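Glucuronan lyase A (Trichoderma reesei, PDB 2ZZJ) probably cleaves beta-1,4-linked glucuronan within the chain as an endo-acting lyase of polysaccharide lyase family 20, and carries a bound calcium ion. Local coordinates at residues Arg122-His127 with Cys133-Val138; Tyr70-Arg75 with Thr110-Gln115. All coordinates share one frame; numbering follows the deposited sequence.

Overall arrangement
The fold is a beta-jelly roll of two antiparallel sheets laid face to face. Of the strands in these contacts, 66-76 comes first along the chain; contact 2 joins its residues 70-75 to residues 110-115 of the facing sheet, closing a 34-residue excursion in which the chain crosses to that sheet and runs through strand 86-95, the neighbour of 106-115. The chain then turns directly into strand 118-126, and contact 1 pairs its end with the start of strand 135-145 over an eight-residue connection. The two contacts therefore follow in series, neither nested nor crossed, with centres about 20 Å apart. Strands 106-115 and 118-126 are sheet neighbours, and Thr110 OG1 probably hydrogen-bonds Arg122 O, linking both contacts.

Contact 1: residues Arg122-His127 with Cys133-Val138; sequences RYVNGH and CGRNIV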
loop_
_atom_site.group_PDB
_atom_site.type_symbol
_atom_site.label_atom_id
_atom_site.label_comp_id
_atom_site.label_asym_id
_atom_site.label_seq_id
_atom_site.Cartn_x
_atom_site.Cartn_y
_atom_site.Cartn_z
ATOM N N ARG A 122 -0.113 5.032 7.740
ATOM C CA ARG A 122 -0.491 4.733 9.121
ATOM C C ARG A 122 0.220 3.488 9.551
ATOM O O ARG A 122 0.764 2.777 8.718
ATOM C CB ARG A 122 -1.993 4.466 9.190
ATOM C CG ARG A 122 -2.400 3.193 8.533
ATOM C CD ARG A 122 -3.903 2.993 8.516
ATOM N NE ARG A 122 -4.203 1.577 8.616
ATOM C CZ ARG A 122 -5.413 1.078 8.864
ATOM N NH1 ARG A 122 -5.590 -0.230 8.936
ATOM N NH2 ARG A 122 -6.458 1.891 9.047
ATOM N N TYR A 123 0.242 3.229 10.857
ATOM C CA TYR A 123 0.564 1.913 11.352
ATOM C C TYR A 123 -0.463 1.598 12.433
ATOM O O TYR A 123 -1.161 2.510 12.923
ATOM C CB TYR A 123 1.992 1.837 11.899
ATOM C CG TYR A 123 2.362 2.901 12.925
ATOM C CD1 TYR A 123 2.172 2.689 14.308
ATOM C CD2 TYR A 123 2.904 4.101 12.530
ATOM C CE1 TYR A 123 2.522 3.681 15.261
ATOM C CE2 TYR A 123 3.254 5.093 13.461
ATOM C CZ TYR A 123 3.058 4.875 14.837
ATOM O OH TYR A 123 3.417 5.888 15.748
ATOM N N VAL A 124 -0.550 0.316 12.775
ATOM C CA VAL A 124 -1.505 -0.203 13.749
ATOM C C VAL A 124 -0.748 -0.922 14.852
ATOM O O VAL A 124 0.201 -1.659 14.587
ATOM C CB VAL A 124 -2.507 -1.160 13.051
ATOM C CG1 VAL A 124 -3.504 -1.735 14.015
ATOM C CG2 VAL A 124 -3.269 -0.398 11.968
ATOM N N ASN A 125 -1.156 -0.708 16.101
ATOM C CA ASN A 125 -0.603 -1.494 17.199
ATOM C C ASN A 125 -1.705 -1.808 18.212
ATOM O O ASN A 125 -2.803 -1.240 18.160
ATOM C CB ASN A 125 0.586 -0.777 17.859
ATOM C CG ASN A 125 0.214 0.582 18.389
ATOM O OD1 ASN A 125 -0.858 0.752 18.976
ATOM N ND2 ASN A 125 1.093 1.566 18.204
ATOM N N GLY A 126 -1.395 -2.712 19.129
ATOM C CA GLY A 126 -2.403 -3.264 20.008
ATOM C C GLY A 126 -2.459 -4.757 19.795
ATOM O O GLY A 126 -1.472 -5.363 19.401
ATOM N N HIS A 127 -3.624 -5.337 20.066
ATOM C CA HIS A 127 -3.820 -6.796 20.211
ATOM C C HIS A 127 -4.867 -7.339 19.210
ATOM O O HIS A 127 -4.683 -8.403 18.612
ATOM C CB HIS A 127 -4.217 -7.166 21.668
ATOM C CG HIS A 127 -4.306 -8.644 21.911
ATOM N ND1 HIS A 127 -3.213 -9.484 21.840
ATOM C CD2 HIS A 127 -5.365 -9.437 22.210
ATOM C CE1 HIS A 127 -3.589 -10.725 22.090
ATOM N NE2 HIS A 127 -4.893 -10.726 22.306
ATOM N N CYS A 133 -10.086 -6.868 21.832
ATOM C CA CYS A 133 -9.956 -6.315 20.469
ATOM C C CYS A 133 -9.365 -4.924 20.423
ATOM O O CYS A 133 -9.355 -4.291 19.373
ATOM C CB CYS A 133 -11.296 -6.310 19.744
ATOM S SG CYS A 133 -11.881 -7.961 19.406
ATOM N N GLY A 134 -8.860 -4.471 21.571
ATOM C CA GLY A 134 -8.131 -3.212 21.689
ATOM C C GLY A 134 -7.005 -3.137 20.676
ATOM O O GLY A 134 -6.108 -3.989 20.662
ATOM N N ARG A 135 -7.109 -2.145 19.792
ATOM C CA ARG A 135 -6.055 -1.798 18.825
ATOM C C ARG A 135 -6.082 -0.290 18.585
ATOM O O ARG A 135 -7.117 0.350 18.758
ATOM C CB ARG A 135 -6.245 -2.560 17.508
ATOM C CG ARG A 135 -7.223 -1.920 16.550
ATOM C CD ARG A 135 -7.097 -2.512 15.152
ATOM N NE ARG A 135 -8.257 -2.157 14.341
ATOM C CZ ARG A 135 -8.296 -2.226 13.013
ATOM N NH1 ARG A 135 -7.228 -2.638 12.331
ATOM N NH2 ARG A 135 -9.400 -1.876 12.358
ATOM N N ASN A 136 -4.937 0.267 18.199
ATOM C CA ASN A 136 -4.782 1.688 17.974
ATOM C C ASN A 136 -4.268 1.892 16.552
ATOM O O ASN A 136 -3.389 1.159 16.106
ATOM C CB ASN A 136 -3.805 2.277 19.016
ATOM C CG ASN A 136 -3.795 3.808 19.039
ATOM O OD1 ASN A 136 -2.752 4.424 19.286
ATOM N ND2 ASN A 136 -4.947 4.430 18.784
ATOM N N ILE A 137 -4.838 2.860 15.847
ATOM C CA ILE A 137 -4.428 3.225 14.487
ATOM C C ILE A 137 -3.787 4.603 14.542
ATOM O O ILE A 137 -4.449 5.588 14.892
ATOM C CB ILE A 137 -5.624 3.216 13.507
ATOM C CG1 ILE A 137 -6.299 1.835 13.494
ATOM C CG2 ILE A 137 -5.180 3.613 12.090
ATOM C CD1 ILE A 137 -7.643 1.761 12.709
ATOM N N VAL A 138 -2.499 4.682 14.217
ATOM C CA VAL A 138 -1.808 5.980 14.181
ATOM C C VAL A 138 -1.704 6.440 12.725
ATOM O O VAL A 138 -0.958 5.845 11.949
ATOM C CB VAL A 138 -0.408 5.899 14.795
ATOM C CG1 VAL A 138 0.312 7.226 14.661
ATOM C CG2 VAL A 138 -0.481 5.458 16.287
#
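A beta hairpin at the edge of one jelly-roll sheet joins strands 118-126 and 135-145, and Tyr123 with Val138 and Asn125 with Asn136 are its hydrogen-bonded pairs. Tyr123 N bonds Val138 O at 3.1 Å, and Val138 N bonds Tyr123 O at 2.9 Å. Asn125 and Asn136 are joined by two backbone bonds, the shorter, Asn136 N to Asn125 O, at 2.6 Å, and toward the turn His127 N bonds Gly134 O. Val138 lies over one face of the Tyr123 ring in a CH-pi contact, its CB 3.8 Å from the ring centroid and 20° off the normal. The ring swings over its neighbour because CG sits between the backbone N and the carbonyl carbon (chi1 52°); its OH bonds Glu180. On the sheet face of Tyr123 and Val138, Asn125 OD1 lies 3.3 Å from Asn136 CB, while Asn125 ND2 bonds Ala184 O. The opposite sheet face carries Val124 beside Ile137, Val124 CG2 4.1 Å from Ile137 CG1. Here Arg122 bends at chi3 and runs across Ile137, Arg122 NH2 3.7 Å from Ile137 CG2, its NE held by Ser109 O. Gly126 CA lies 4.1 Å from Arg135 CA, in a backbone conformation favoured by glycine. A disulfide ties Cys133 to Cys101. Side chains thus match at three pairs, Tyr123-Val138, Val124-Ile137 and Asn125-Asn136, of an antiparallel beta hairpin alternating hydrogen-bonded and non-hydrogen-bonded pairs.

Contact 2: residues Tyr70-Arg75 with Thr110-Gln115; sequences YGFAFR and TMIWIQ
Apolar contact across the core of the beta-jelly roll brings Phe72 and Phe74 of strand 66-76 to Ile112 and Ile114 of strand 106-115, which belong to the two facing sheets. No hydrogen bond joins the segments, and the nearest CA atoms, those of Phe74 and Trp113, are 11.4 Å apart, so these two segments meet through side-chain ends alone. All four touching residues are buried, and the centre of the contact lies about 5 Å from the centre of the chain. Both phenylalanines and both isoleucines point inward, whereas Ala73 and Trp113 point away from the interface, Ala73 against loop residues Phe32 and Trp151. Val154 packs against both phenylalanines, and Leu156 and Leu119 touch Ile112. Asp222, a calcium ligand on the neighbouring strand 216-227, has its side chain about 7 Å from that of Phe72. On the outer face, Trp113 NE1 donates to Gln115 OE1 at 2.8 Å, nearly straight at 171°. Ile114 CD1 approaches Phe74 CE1 obliquely, at 4.3 Å. Ile112 extends its chain fully (chi2 -177°) to meet Phe72 from the opposite direction, its CD1 at the ring edge, near the ring plane, 4.1 Å from both Phe72 CE2 and Phe72 CZ.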
loop_
_atom_site.group_PDB
_atom_site.type_symbol
_atom_site.label_atom_id
_atom_site.label_comp_id
_atom_site.label_asym_id
_atom_site.label_seq_id
_atom_site.Cartn_x
_atom_site.Cartn_y
_atom_site.Cartn_z
ATOM N N TYR A 70 11.087 -1.492 1.998
ATOM C CA TYR A 70 10.166 -1.699 0.870
ATOM C C TYR A 70 10.307 -0.489 -0.052
ATOM O O TYR A 70 10.400 0.639 0.428
ATOM C CB TYR A 70 8.715 -1.731 1.380
ATOM C CG TYR A 70 8.539 -2.782 2.453
ATOM C CD1 TYR A 70 8.159 -4.100 2.120
ATOM C CD2 TYR A 70 8.830 -2.493 3.786
ATOM C CE1 TYR A 70 8.043 -5.093 3.132
ATOM C CE2 TYR A 70 8.721 -3.484 4.779
ATOM C CZ TYR A 70 8.310 -4.752 4.432
ATOM O OH TYR A 70 8.204 -5.713 5.404
ATOM N N GLY A 71 10.289 -0.711 -1.359
ATOM C CA GLY A 71 10.385 0.393 -2.319
ATOM C C GLY A 71 9.406 0.114 -3.457
ATOM O O GLY A 71 9.196 -1.056 -3.843
ATOM N N PHE A 72 8.810 1.158 -4.007
ATOM C CA PHE A 72 8.046 1.019 -5.267
ATOM C C PHE A 72 7.931 2.350 -5.942
ATOM O O PHE A 72 8.076 3.415 -5.284
ATOM C CB PHE A 72 6.671 0.408 -5.077
ATOM C CG PHE A 72 5.760 1.203 -4.162
ATOM C CD1 PHE A 72 4.782 2.028 -4.702
ATOM C CD2 PHE A 72 5.891 1.108 -2.772
ATOM C CE1 PHE A 72 3.908 2.774 -3.854
ATOM C CE2 PHE A 72 5.046 1.840 -1.920
ATOM C CZ PHE A 72 4.063 2.674 -2.462
ATOM N N ALA A 73 7.719 2.299 -7.258
ATOM C CA ALA A 73 7.386 3.528 -7.953
ATOM C C ALA A 73 5.905 3.501 -8.301
ATOM O O ALA A 73 5.358 2.440 -8.606
ATOM C CB ALA A 73 8.228 3.671 -9.220
ATOM N N PHE A 74 5.255 4.651 -8.270
ATOM C CA PHE A 74 3.845 4.753 -8.707
ATOM C C PHE A 74 3.584 6.075 -9.414
ATOM O O PHE A 74 4.347 7.026 -9.260
ATOM C CB PHE A 74 2.860 4.557 -7.539
ATOM C CG PHE A 74 2.684 5.791 -6.686
ATOM C CD1 PHE A 74 1.642 6.682 -6.936
ATOM C CD2 PHE A 74 3.619 6.089 -5.673
ATOM C CE1 PHE A 74 1.483 7.864 -6.150
ATOM C CE2 PHE A 74 3.482 7.283 -4.878
ATOM C CZ PHE A 74 2.417 8.147 -5.134
ATOM N N ARG A 75 2.492 6.114 -10.173
ATOM C CA ARG A 75 2.161 7.252 -10.997
ATOM C C ARG A 75 0.648 7.344 -11.084
ATOM O O ARG A 75 -0.022 6.369 -11.431
ATOM C CB ARG A 75 2.739 7.038 -12.393
ATOM C CG ARG A 75 2.447 8.192 -13.360
ATOM C CD ARG A 75 2.860 7.758 -14.748
ATOM N NE ARG A 75 2.735 8.836 -15.730
ATOM C CZ ARG A 75 1.621 9.100 -16.403
ATOM N NH1 ARG A 75 0.535 8.396 -16.187
ATOM N NH2 ARG A 75 1.600 10.078 -17.308
ATOM N N THR A 110 -0.258 -1.445 8.134
ATOM C CA THR A 110 0.196 -0.222 7.501
ATOM C C THR A 110 -0.451 -0.126 6.115
ATOM O O THR A 110 -0.548 -1.123 5.384
ATOM C CB THR A 110 1.738 -0.126 7.455
ATOM O OG1 THR A 110 2.229 0.344 8.735
ATOM C CG2 THR A 110 2.222 0.833 6.387
ATOM N N MET A 111 -0.910 1.086 5.784
ATOM C CA MET A 111 -1.531 1.367 4.481
ATOM C C MET A 111 -0.959 2.657 3.951
ATOM O O MET A 111 -0.532 3.549 4.730
ATOM C CB MET A 111 -3.076 1.475 4.575
ATOM C CG MET A 111 -3.767 0.185 5.067
ATOM S SD MET A 111 -5.558 0.458 5.347
ATOM C CE MET A 111 -6.158 0.074 3.730
ATOM N N ILE A 112 -0.935 2.769 2.626
ATOM C CA ILE A 112 -0.466 3.988 1.995
ATOM C C ILE A 112 -1.544 4.445 1.040
ATOM O O ILE A 112 -2.026 3.659 0.224
ATOM C CB ILE A 112 0.889 3.762 1.232
ATOM C CG1 ILE A 112 1.921 3.098 2.178
ATOM C CG2 ILE A 112 1.366 5.121 0.596
ATOM C CD1 ILE A 112 3.314 2.866 1.615
ATOM N N TRP A 113 -1.938 5.717 1.125
ATOM C CA TRP A 113 -3.031 6.195 0.289
ATOM C C TRP A 113 -2.894 7.651 -0.100
ATOM O O TRP A 113 -2.042 8.340 0.436
ATOM C CB TRP A 113 -4.402 5.912 0.925
ATOM C CG TRP A 113 -4.788 6.683 2.205
ATOM C CD1 TRP A 113 -5.663 7.752 2.287
ATOM C CD2 TRP A 113 -4.430 6.365 3.562
ATOM N NE1 TRP A 113 -5.824 8.137 3.599
ATOM C CE2 TRP A 113 -5.087 7.311 4.401
ATOM C CE3 TRP A 113 -3.611 5.377 4.157
ATOM C CZ2 TRP A 113 -4.960 7.292 5.798
ATOM C CZ3 TRP A 113 -3.463 5.372 5.555
ATOM C CH2 TRP A 113 -4.148 6.340 6.355
ATOM N N ILE A 114 -3.697 8.045 -1.092
ATOM C CA ILE A 114 -3.866 9.460 -1.517
ATOM C C ILE A 114 -5.159 9.995 -0.919
ATOM O O ILE A 114 -6.196 9.358 -1.042
ATOM C CB ILE A 114 -3.972 9.581 -3.094
ATOM C CG1 ILE A 114 -2.821 8.847 -3.803
ATOM C CG2 ILE A 114 -3.927 11.042 -3.536
ATOM C CD1 ILE A 114 -1.450 9.382 -3.469
ATOM N N GLN A 115 -5.108 11.166 -0.275
ATOM C CA GLN A 115 -6.302 11.864 0.200
ATOM C C GLN A 115 -6.108 13.305 -0.260
ATOM O O GLN A 115 -5.095 13.897 0.038
ATOM C CB GLN A 115 -6.359 11.764 1.738
ATOM C CG GLN A 115 -7.710 11.906 2.373
ATOM C CD GLN A 115 -7.722 11.509 3.854
ATOM O OE1 GLN A 115 -7.452 10.363 4.220
ATOM N NE2 GLN A 115 -8.086 12.461 4.714
#